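Side-chain contact in hypothetical protein (Staphylococcus aureus subsp. aureus, PDB 1QYI), which is of unknown function but has the fold of the haloacid dehalogenase (HAD) superfamily and probably acts as a hydrolase: residues K94-D99 and T120-C125. Numbering follows the deposited sequence.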
loop_
_atom_site.group_PDB
_atom_site.type_symbol
_atom_site.label_atom_id
_atom_site.label_comp_id
_atom_site.label_asym_id
_atom_site.label_seq_id
_atom_site.Cartn_x
_atom_site.Cartn_y
_atom_site.Cartn_z
ATOM N N LYS A 94 2.076 25.193 17.344
ATOM C CA LYS A 94 1.792 26.616 17.247
ATOM C C LYS A 94 1.082 27.101 18.512
ATOM O O LYS A 94 0.662 28.254 18.600
ATOM C CB LYS A 94 0.933 26.886 16.010
ATOM C CG LYS A 94 0.785 28.351 15.645
ATOM C CD LYS A 94 0.043 28.521 14.327
ATOM C CE LYS A 94 -1.383 28.000 14.416
ATOM N NZ LYS A 94 -2.084 28.055 13.099
ATOM N N LYS A 95 0.953 26.209 19.492
ATOM C CA LYS A 95 0.310 26.543 20.757
ATOM C C LYS A 95 1.357 26.737 21.859
ATOM O O LYS A 95 1.035 27.191 22.957
ATOM C CB LYS A 95 -0.675 25.441 21.166
ATOM C CG LYS A 95 -1.776 25.169 20.147
ATOM C CD LYS A 95 -2.853 26.241 20.143
ATOM C CE LYS A 95 -3.812 26.081 21.324
ATOM N NZ LYS A 95 -4.668 24.848 21.208
ATOM N N LEU A 96 2.609 26.390 21.567
ATOM C CA LEU A 96 3.696 26.543 22.536
ATOM C C LEU A 96 4.468 27.822 22.223
ATOM O O LEU A 96 4.271 28.429 21.166
ATOM C CB LEU A 96 4.658 25.352 22.473
ATOM C CG LEU A 96 4.119 23.927 22.615
ATOM C CD1 LEU A 96 5.294 22.958 22.593
ATOM C CD2 LEU A 96 3.323 23.782 23.895
ATOM N N SER A 97 5.344 28.225 23.140
ATOM C CA SER A 97 6.152 29.432 22.952
ATOM C C SER A 97 7.215 29.144 21.900
ATOM O O SER A 97 7.553 27.988 21.654
ATOM C CB SER A 97 6.843 29.834 24.254
ATOM O OG SER A 97 7.957 29.005 24.525
ATOM N N HIS A 98 7.751 30.186 21.277
ATOM C CA HIS A 98 8.755 29.962 20.261
ATOM C C HIS A 98 9.925 29.181 20.846
ATOM O O HIS A 98 10.543 28.359 20.165
ATOM C CB HIS A 98 9.256 31.276 19.676
ATOM C CG HIS A 98 10.097 31.089 18.451
ATOM N ND1 HIS A 98 9.613 30.492 17.305
ATOM C CD2 HIS A 98 11.397 31.377 18.206
ATOM C CE1 HIS A 98 10.581 30.419 16.405
ATOM N NE2 HIS A 98 11.673 30.948 16.927
ATOM N N ASP A 99 10.220 29.426 22.119
ATOM C CA ASP A 99 11.320 28.728 22.780
ATOM C C ASP A 99 11.078 27.224 22.854
ATOM O O ASP A 99 11.965 26.420 22.543
ATOM C CB ASP A 99 11.537 29.299 24.183
ATOM C CG ASP A 99 12.424 30.517 24.171
ATOM O OD1 ASP A 99 12.346 31.304 23.193
ATOM O OD2 ASP A 99 13.191 30.695 25.143
ATOM N N THR A 120 2.948 18.499 28.036
ATOM C CA THR A 120 3.102 19.100 29.354
ATOM C C THR A 120 3.185 20.628 29.312
ATOM O O THR A 120 2.961 21.293 30.324
ATOM C CB THR A 120 4.369 18.561 30.064
ATOM O OG1 THR A 120 5.550 19.023 29.386
ATOM C CG2 THR A 120 4.362 17.028 30.070
ATOM N N ASN A 121 3.493 21.175 28.137
ATOM C CA ASN A 121 3.630 22.620 27.960
ATOM C C ASN A 121 2.414 23.282 27.318
ATOM O O ASN A 121 2.473 24.447 26.912
ATOM C CB ASN A 121 4.867 22.921 27.118
ATOM C CG ASN A 121 6.151 22.550 27.826
ATOM O OD1 ASN A 121 7.092 22.054 27.208
ATOM N ND2 ASN A 121 6.200 22.800 29.128
ATOM N N LEU A 122 1.321 22.529 27.226
ATOM C CA LEU A 122 0.073 23.022 26.653
ATOM C C LEU A 122 -0.713 23.787 27.701
ATOM O O LEU A 122 -1.196 23.203 28.671
ATOM C CB LEU A 122 -0.775 21.860 26.145
ATOM C CG LEU A 122 -0.321 21.235 24.836
ATOM C CD1 LEU A 122 -1.150 20.007 24.541
ATOM C CD2 LEU A 122 -0.452 22.264 23.732
ATOM N N ALA A 123 -0.849 25.092 27.493
ATOM C CA ALA A 123 -1.572 25.952 28.426
ATOM C C ALA A 123 -3.016 25.505 28.597
ATOM O O ALA A 123 -3.472 25.220 29.707
ATOM C CB ALA A 123 -1.534 27.395 27.928
ATOM N N ASP A 124 -3.734 25.453 27.482
ATOM C CA ASP A 124 -5.131 25.055 27.507
ATOM C C ASP A 124 -5.263 23.668 26.920
ATOM O O ASP A 124 -4.298 23.101 26.418
ATOM C CB ASP A 124 -5.982 26.027 26.682
ATOM C CG ASP A 124 -5.522 27.466 26.813
ATOM O OD1 ASP A 124 -5.344 27.941 27.958
ATOM O OD2 ASP A 124 -5.342 28.119 25.767
ATOM N N CYS A 125 -6.460 23.109 26.998
ATOM C CA CYS A 125 -6.685 21.800 26.429
ATOM C C CYS A 125 -6.607 21.987 24.916
ATOM O O CYS A 125 -7.245 22.884 24.368
ATOM C CB CYS A 125 -8.069 21.290 26.822
ATOM S SG CYS A 125 -8.471 19.670 26.155
HETATM O O HOH W 1 -3.512 23.547 23.749
#
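The peptide group joining Asn121 to Leu122 presents one face to Leu96, whose CD2 methyl sits over the carbonyl, 3.2 Å from Asn121 O and 3.6 Å from Asn121 C. The methyl stands about 3.2 Å above the peptide plane and so rests against the flat of the group; the angle of about 97° at the oxygen shows that it does not lie beyond the oxygen in the direction of the C=O bond. Beside this peptide, Asn121 touches the same methyl with CB, at 3.7 Å. CD2 of Leu96 also meets CD2 of Leu122 at 4.1 Å, and that second methyl in turn reaches CB of Lys95. The Leu96 side chain also touches Ile118.

Both segments belong to the mostly helical insertion between strands 3-6 and 233-237 of the parallel sheet, a position consistent with a HAD cap domain; here the turn leading into helix 98-106 meets the loop after helix 111-115. Ser97 is the N-cap of helix 98-106.

No direct hydrogen bond joins the segments; one water bridges them, accepting from Lys95 NZ at 3.1 Å and donating to Asp124 O at 2.8 Å. The Lys95 chain folds at three successive bonds, chi2 to chi4, and so curls round to bring NZ to the water. The Asp124 carboxylate stays apart, with OD2 5.7 Å from Lys95 NZ, so any attraction between the charges is probably long-range.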